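Local coordinates for protein GH18 chiitnase (Pseudoalteromonas aurantia, PDB 6K7Z) that probably hydrolyses chitin from within the chain, as an endochitinase of glycoside hydrolase family 18, at residues K63-Q66 and K71-I74; F103-Q108 and K143-P148. One frame throughout, in Å; residues are numbered along the deposited sequence.

Contact 1: residues K63-Q66 and K71-I74; sequences KVMQ and KVLI
Met-65 and Gln-66, in the last turns of helix 56-67, close over Val-72, the second residue of strand 71-77, in an apolar contact without a hydrogen bond between the two segments. It forms where the helix returns to the strand in a beta-alpha-beta crossover of the barrel, from strand 25-33 to its parallel neighbour 71-77. Val-72 sends CG2 toward the helix. Its closest partner there is the methyl of Met-65, with 3.9 Å between Val-72 CG2 and Met-65 CE. Met-65 CB also meets this branch, at 4.1 Å from Val-72 CG2, so that one valine methyl touches both the root and the tip of the thioether chain. The bend at the last torsion of Met-65 (chi3 -79°) turns CE back for this, and the two side chains meet nearly at right angles. Gln-66 adds CG, the methylene next to its amide, 4.2 Å from Val-72 CG2. Val-26 of strand 25-33 also touches Met-65, and Leu-28 touches Val-72.

The amide nitrogen of Gln-66 and the backbone N of Val-72 find their partners outside the two segments. Gln-66 NE2 donates to Asp-110 OD2 and to Gln-108 O, and Val-72 N donates to the same carboxylate oxygen. One carboxylate oxygen thus links helix side chain and strand backbone, and the second bond of Gln-66 NE2 should further limit rotation of the amide.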
ATOM      1  N   LYS A  63     -14.943  -2.789  12.757  1.00 17.94           N
ATOM      2  CA  LYS A  63     -16.332  -2.337  12.724  1.00 19.51           C
ATOM      3  C   LYS A  63     -16.445  -0.884  13.158  1.00 18.13           C
ATOM      4  O   LYS A  63     -17.178  -0.101  12.546  1.00 22.25           O
ATOM      5  CB  LYS A  63     -17.202  -3.223  13.617  1.00 20.25           C
ATOM      6  CG  LYS A  63     -17.410  -4.637  13.103  1.00 21.81           C
ATOM      7  CD  LYS A  63     -18.218  -5.454  14.113  1.00 27.13           C
ATOM      8  CE  LYS A  63     -18.228  -6.939  13.759  1.00 28.50           C
ATOM      9  NZ  LYS A  63     -18.817  -7.768  14.861  1.00 30.11           N
ATOM     10  N   VAL A  64     -15.714  -0.502  14.208  1.00 16.82           N
ATOM     11  CA  VAL A  64     -15.771   0.866  14.702  1.00 17.89           C
ATOM     12  C   VAL A  64     -15.198   1.833  13.674  1.00 19.70           C
ATOM     13  O   VAL A  64     -15.764   2.906  13.426  1.00 18.86           O
ATOM     14  CB  VAL A  64     -15.037   0.970  16.048  1.00 17.10           C
ATOM     15  CG1 VAL A  64     -14.916   2.423  16.473  1.00 14.60           C
ATOM     16  CG2 VAL A  64     -15.771   0.147  17.116  1.00 17.95           C
ATOM     17  N   MET A  65     -14.062   1.474  13.068  1.00 15.06           N
ATOM     18  CA  MET A  65     -13.490   2.302  12.011  1.00 17.62           C
ATOM     19  C   MET A  65     -14.472   2.475  10.860  1.00 19.20           C
ATOM     20  O   MET A  65     -14.689   3.591  10.371  1.00 20.22           O
ATOM     21  CB  MET A  65     -12.180   1.685  11.511  1.00 15.92           C
ATOM     22  CG  MET A  65     -10.995   1.881  12.456  1.00 14.88           C
ATOM     23  SD  MET A  65      -9.415   1.387  11.697  1.00 16.14           S
ATOM     24  CE  MET A  65      -9.512  -0.397  11.878  1.00 15.85           C
ATOM     25  N   GLN A  66     -15.078   1.373  10.419  1.00 19.51           N
ATOM     26  CA  GLN A  66     -16.044   1.432   9.329  1.00 20.87           C
ATOM     27  C   GLN A  66     -17.267   2.262   9.706  1.00 24.68           C
ATOM     28  O   GLN A  66     -17.806   2.992   8.865  1.00 28.25           O
ATOM     29  CB  GLN A  66     -16.440   0.019   8.915  1.00 20.82           C
ATOM     30  CG  GLN A  66     -15.358  -0.641   8.068  1.00 22.34           C
ATOM     31  CD  GLN A  66     -15.586  -2.114   7.850  1.00 18.58           C
ATOM     32  OE1 GLN A  66     -16.295  -2.767   8.617  1.00 23.91           O
ATOM     33  NE2 GLN A  66     -14.972  -2.655   6.806  1.00 16.50           N
ATOM     34  N   LYS A  71     -12.073   3.249   5.693  1.00 13.51           N
ATOM     35  CA  LYS A  71     -11.977   2.010   4.940  1.00 16.61           C
ATOM     36  C   LYS A  71     -10.819   1.176   5.466  1.00 14.69           C
ATOM     37  O   LYS A  71      -9.761   1.705   5.812  1.00 13.97           O
ATOM     38  CB  LYS A  71     -11.801   2.278   3.441  1.00 19.75           C
ATOM     39  CG  LYS A  71     -12.853   3.225   2.868  1.00 23.67           C
ATOM     40  CD  LYS A  71     -13.296   2.791   1.485  1.00 31.93           C
ATOM     41  CE  LYS A  71     -14.518   3.569   0.995  1.00 34.88           C
ATOM     42  NZ  LYS A  71     -14.811   3.272  -0.439  1.00 38.03           N
ATOM     43  N   VAL A  72     -11.032  -0.128   5.529  1.00 13.97           N
ATOM     44  CA  VAL A  72     -10.072  -1.055   6.104  1.00 13.82           C
ATOM     45  C   VAL A  72      -9.782  -2.100   5.047  1.00 11.86           C
ATOM     46  O   VAL A  72     -10.697  -2.811   4.607  1.00 12.57           O
ATOM     47  CB  VAL A  72     -10.603  -1.715   7.384  1.00 13.42           C
ATOM     48  CG1 VAL A  72      -9.518  -2.566   8.019  1.00 11.42           C
ATOM     49  CG2 VAL A  72     -11.121  -0.659   8.362  1.00 13.47           C
ATOM     50  N   LEU A  73      -8.521  -2.194   4.644  1.00 11.11           N
ATOM     51  CA  LEU A  73      -8.071  -3.146   3.641  1.00 11.41           C
ATOM     52  C   LEU A  73      -7.163  -4.178   4.291  1.00 12.07           C
ATOM     53  O   LEU A  73      -6.528  -3.911   5.319  1.00 11.22           O
ATOM     54  CB  LEU A  73      -7.294  -2.464   2.510  1.00 10.67           C
ATOM     55  CG  LEU A  73      -7.864  -1.186   1.896  1.00 12.81           C
ATOM     56  CD1 LEU A  73      -7.041  -0.798   0.673  1.00 10.55           C
ATOM     57  CD2 LEU A  73      -9.320  -1.349   1.521  1.00 12.93           C
ATOM     58  N   ILE A  74      -7.083  -5.344   3.675  1.00 10.13           N
ATOM     59  CA  ILE A  74      -6.034  -6.293   4.006  1.00 10.10           C
ATOM     60  C   ILE A  74      -4.893  -6.068   3.025  1.00 11.13           C
ATOM     61  O   ILE A  74      -5.112  -5.946   1.811  1.00 11.65           O
ATOM     62  CB  ILE A  74      -6.552  -7.747   3.983  1.00 13.05           C
ATOM     63  CG1 ILE A  74      -5.464  -8.711   4.460  1.00 12.07           C
ATOM     64  CG2 ILE A  74      -7.106  -8.160   2.600  1.00 13.41           C
ATOM     65  CD1 ILE A  74      -5.087  -8.525   5.928  1.00 11.95           C
TER

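Contact 2: residues F103-Q108 and K143-P148; sequences FVKNNQ and KRLPSP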
ATOM      1  N   PHE A 103     -11.297 -13.748   1.411  1.00 17.50           N
ATOM      2  CA  PHE A 103     -10.839 -13.213   2.688  1.00 18.00           C
ATOM      3  C   PHE A 103     -11.451 -11.848   2.956  1.00 14.76           C
ATOM      4  O   PHE A 103     -11.891 -11.569   4.078  1.00 17.97           O
ATOM      5  CB  PHE A 103      -9.318 -13.116   2.728  1.00 18.31           C
ATOM      6  CG  PHE A 103      -8.791 -12.690   4.070  1.00 16.45           C
ATOM      7  CD1 PHE A 103      -8.640 -11.340   4.382  1.00 16.76           C
ATOM      8  CD2 PHE A 103      -8.449 -13.634   5.022  1.00 17.92           C
ATOM      9  CE1 PHE A 103      -8.169 -10.941   5.639  1.00 17.09           C
ATOM     10  CE2 PHE A 103      -7.972 -13.247   6.266  1.00 17.73           C
ATOM     11  CZ  PHE A 103      -7.835 -11.893   6.572  1.00 20.53           C
ATOM     12  N   VAL A 104     -11.504 -10.993   1.936  1.00 13.85           N
ATOM     13  CA  VAL A 104     -12.104  -9.668   2.096  1.00 17.34           C
ATOM     14  C   VAL A 104     -13.577  -9.787   2.478  1.00 19.00           C
ATOM     15  O   VAL A 104     -14.059  -9.108   3.394  1.00 16.95           O
ATOM     16  CB  VAL A 104     -11.921  -8.843   0.811  1.00 16.78           C
ATOM     17  CG1 VAL A 104     -12.785  -7.584   0.847  1.00 14.09           C
ATOM     18  CG2 VAL A 104     -10.463  -8.492   0.640  1.00 14.81           C
ATOM     19  N   LYS A 105     -14.320 -10.640   1.769  1.00 18.57           N
ATOM     20  CA  LYS A 105     -15.758 -10.705   2.010  1.00 19.75           C
ATOM     21  C   LYS A 105     -16.074 -11.399   3.326  1.00 20.71           C
ATOM     22  O   LYS A 105     -16.941 -10.941   4.080  1.00 22.32           O
ATOM     23  CB  LYS A 105     -16.452 -11.408   0.848  1.00 19.41           C
ATOM     24  CG  LYS A 105     -16.415 -10.616  -0.447  1.00 23.78           C
ATOM     25  CD  LYS A 105     -17.216 -11.314  -1.538  1.00 25.99           C
ATOM     26  CE  LYS A 105     -17.301 -10.466  -2.798  1.00 27.59           C
ATOM     27  NZ  LYS A 105     -18.027 -11.189  -3.889  1.00 31.58           N
ATOM     28  N   ASN A 106     -15.387 -12.506   3.619  1.00 19.58           N
ATOM     29  CA  ASN A 106     -15.641 -13.242   4.855  1.00 20.50           C
ATOM     30  C   ASN A 106     -15.271 -12.443   6.093  1.00 22.39           C
ATOM     31  O   ASN A 106     -15.819 -12.705   7.167  1.00 24.73           O
ATOM     32  CB  ASN A 106     -14.875 -14.561   4.866  1.00 22.35           C
ATOM     33  CG  ASN A 106     -15.324 -15.509   3.762  1.00 27.81           C
ATOM     34  OD1 ASN A 106     -16.490 -15.501   3.350  1.00 28.39           O
ATOM     35  ND2 ASN A 106     -14.397 -16.326   3.275  1.00 25.71           N
ATOM     36  N   ASN A 107     -14.352 -11.490   5.976  1.00 19.74           N
ATOM     37  CA  ASN A 107     -13.986 -10.634   7.095  1.00 20.37           C
ATOM     38  C   ASN A 107     -14.537  -9.221   6.957  1.00 22.02           C
ATOM     39  O   ASN A 107     -14.113  -8.332   7.699  1.00 20.69           O
ATOM     40  CB  ASN A 107     -12.466 -10.606   7.261  1.00 19.46           C
ATOM     41  CG  ASN A 107     -11.906 -11.961   7.645  1.00 21.84           C
ATOM     42  OD1 ASN A 107     -12.034 -12.396   8.789  1.00 22.87           O
ATOM     43  ND2 ASN A 107     -11.298 -12.643   6.682  1.00 20.86           N
ATOM     44  N   GLN A 108     -15.465  -9.002   6.025  1.00 19.47           N
ATOM     45  CA  GLN A 108     -16.179  -7.733   5.874  1.00 17.93           C
ATOM     46  C   GLN A 108     -15.219  -6.551   5.749  1.00 16.81           C
ATOM     47  O   GLN A 108     -15.401  -5.508   6.373  1.00 16.23           O
ATOM     48  CB  GLN A 108     -17.167  -7.517   7.025  1.00 22.07           C
ATOM     49  CG  GLN A 108     -18.343  -8.492   7.011  1.00 26.34           C
ATOM     50  CD  GLN A 108     -17.981  -9.853   7.569  1.00 28.31           C
ATOM     51  OE1 GLN A 108     -17.157  -9.966   8.479  1.00 33.99           O
ATOM     52  NE2 GLN A 108     -18.602 -10.899   7.030  1.00 31.98           N
ATOM     53  N   LYS A 143     -12.626  -8.061 -10.882  1.00 18.25           N
ATOM     54  CA  LYS A 143     -13.792  -8.843 -11.266  1.00 18.44           C
ATOM     55  C   LYS A 143     -14.601  -9.260 -10.044  1.00 22.67           C
ATOM     56  O   LYS A 143     -15.834  -9.146 -10.034  1.00 23.27           O
ATOM     57  CB  LYS A 143     -13.316 -10.058 -12.065  1.00 21.00           C
ATOM     58  CG  LYS A 143     -14.402 -11.000 -12.536  1.00 23.02           C
ATOM     59  CD  LYS A 143     -13.787 -12.285 -13.109  1.00 24.66           C
ATOM     60  CE  LYS A 143     -12.863 -11.996 -14.281  1.00 26.00           C
ATOM     61  NZ  LYS A 143     -12.129 -13.235 -14.712  1.00 23.73           N
ATOM     62  N   ARG A 144     -13.918  -9.703  -8.985  1.00 18.30           N
ATOM     63  CA  ARG A 144     -14.569 -10.220  -7.787  1.00 19.22           C
ATOM     64  C   ARG A 144     -14.891  -9.144  -6.758  1.00 20.64           C
ATOM     65  O   ARG A 144     -15.782  -9.356  -5.927  1.00 16.86           O
ATOM     66  CB  ARG A 144     -13.686 -11.303  -7.154  1.00 16.92           C
ATOM     67  CG  ARG A 144     -13.418 -12.460  -8.111  1.00 20.00           C
ATOM     68  CD  ARG A 144     -12.229 -13.315  -7.712  1.00 19.35           C
ATOM     69  NE  ARG A 144     -12.213 -14.583  -8.447  1.00 20.69           N
ATOM     70  CZ  ARG A 144     -11.744 -14.736  -9.685  1.00 22.29           C
ATOM     71  NH1 ARG A 144     -11.242 -13.707 -10.353  1.00 19.70           N
ATOM     72  NH2 ARG A 144     -11.770 -15.927 -10.262  1.00 24.70           N
ATOM     73  N   LEU A 145     -14.201  -8.002  -6.809  1.00 17.47           N
ATOM     74  CA  LEU A 145     -14.357  -6.900  -5.859  1.00 20.12           C
ATOM     75  C   LEU A 145     -14.611  -5.624  -6.651  1.00 22.00           C
ATOM     76  O   LEU A 145     -13.707  -4.793  -6.827  1.00 17.70           O
ATOM     77  CB  LEU A 145     -13.113  -6.746  -4.984  1.00 16.70           C
ATOM     78  CG  LEU A 145     -12.709  -7.978  -4.185  1.00 18.67           C
ATOM     79  CD1 LEU A 145     -11.398  -7.715  -3.445  1.00 17.92           C
ATOM     80  CD2 LEU A 145     -13.815  -8.349  -3.207  1.00 17.36           C
ATOM     81  N   PRO A 146     -15.834  -5.431  -7.134  1.00 19.86           N
ATOM     82  CA  PRO A 146     -16.085  -4.357  -8.103  1.00 21.59           C
ATOM     83  C   PRO A 146     -16.004  -2.969  -7.487  1.00 21.51           C
ATOM     84  O   PRO A 146     -16.237  -2.773  -6.293  1.00 26.46           O
ATOM     85  CB  PRO A 146     -17.511  -4.651  -8.589  1.00 23.62           C
ATOM     86  CG  PRO A 146     -17.792  -6.048  -8.170  1.00 25.72           C
ATOM     87  CD  PRO A 146     -17.025  -6.266  -6.916  1.00 21.63           C
ATOM     88  N   SER A 147     -15.675  -1.998  -8.330  1.00 25.80           N
ATOM     89  CA  SER A 147     -15.813  -0.592  -7.978  1.00 27.79           C
ATOM     90  C   SER A 147     -17.292  -0.227  -8.035  1.00 32.19           C
ATOM     91  O   SER A 147     -18.043  -0.812  -8.821  1.00 29.23           O
ATOM     92  CB  SER A 147     -15.012   0.300  -8.928  1.00 27.33           C
ATOM     93  OG  SER A 147     -13.624   0.078  -8.808  1.00 32.88           O
ATOM     94  N   PRO A 148     -17.742   0.706  -7.214  1.00 32.24           N
ATOM     95  CA  PRO A 148     -16.919   1.424  -6.246  1.00 33.02           C
ATOM     96  C   PRO A 148     -17.031   0.891  -4.850  1.00 31.26           C
ATOM     97  O   PRO A 148     -16.547   1.497  -3.970  1.00 31.80           O
ATOM     98  CB  PRO A 148     -17.539   2.821  -6.257  1.00 34.16           C
ATOM     99  CG  PRO A 148     -18.984   2.506  -6.434  1.00 35.59           C
ATOM    100  CD  PRO A 148     -19.042   1.359  -7.400  1.00 32.98           C
TER
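Phe-103 O is gripped twice by Asn-107, where helix 93-106 ends: the backbone Asn-107 N lies 3.1 Å from Phe-103 O, and the side-chain Asn-107 ND2 lies 2.9 Å from the same Phe-103 O. The side-chain bond is fairly straight at the hydrogen (155°) and reaches the oxygen from a direction tilted 17° from the carbonyl plane. It also leaves ND2 over the centre of the Phe-103 ring, 3.3 Å above one face, so one amide nitrogen both bonds the carbonyl and lies on the ring face of the same residue. A Schellman motif finishes this helix, with Gln-108 at positive phi, Gln-108 N bonded to Lys-105 O and Leu-109 N to Val-104 O.

Across the contact the meeting is apolar. Leu-145, just past helix 130-144, offers CD2 to Val-104 CG1 at 4.3 Å and to Lys-105 CE at 4.1 Å. Lys-105, extended beyond CG, runs antiparallel alongside the leucine side chain, and its length brings NZ to the backbone of Arg-144. Lys-105 NZ stops 3.5 Å from Arg-144 O, and no hydrogen bond forms. Arg-144 packs along helix 93-106, on Ala-97 and Ala-101, and its guanidinium forms a salt bridge with Glu-140. Tyr-150 touches Val-104, Lys-105 and Leu-145, while Val-112 of strand 111-115 lies against Val-104 and Leu-145.

Two outer helices of the barrel, linked in the chain through strand 111-115, thus meet through methyl and methylene groups; the charge of the exposed lysine, near a carbonyl oxygen, may add a weak electrostatic attraction.

Overall arrangement
From the N terminus the chain runs down helix 56-67, turns through three residues and enters strand 71-77, a short loop that contact 1 closes. It then passes helices 83-89 and 93-106, strand 111-115 and helix 130-144, and contact 2 closes the longer loop by bringing together the ends of the helices before and after that strand in the chain. The loops follow in series, neither enclosing the other. Their centres lie 13 Å apart, and they touch: the two meet at the Gln-66 amide already described, and Ile-74 packs on Phe-103 and Val-104. Together they tie helices 56-67, 93-106 and 130-144 to neighbouring parallel strands of the family's TIM barrel.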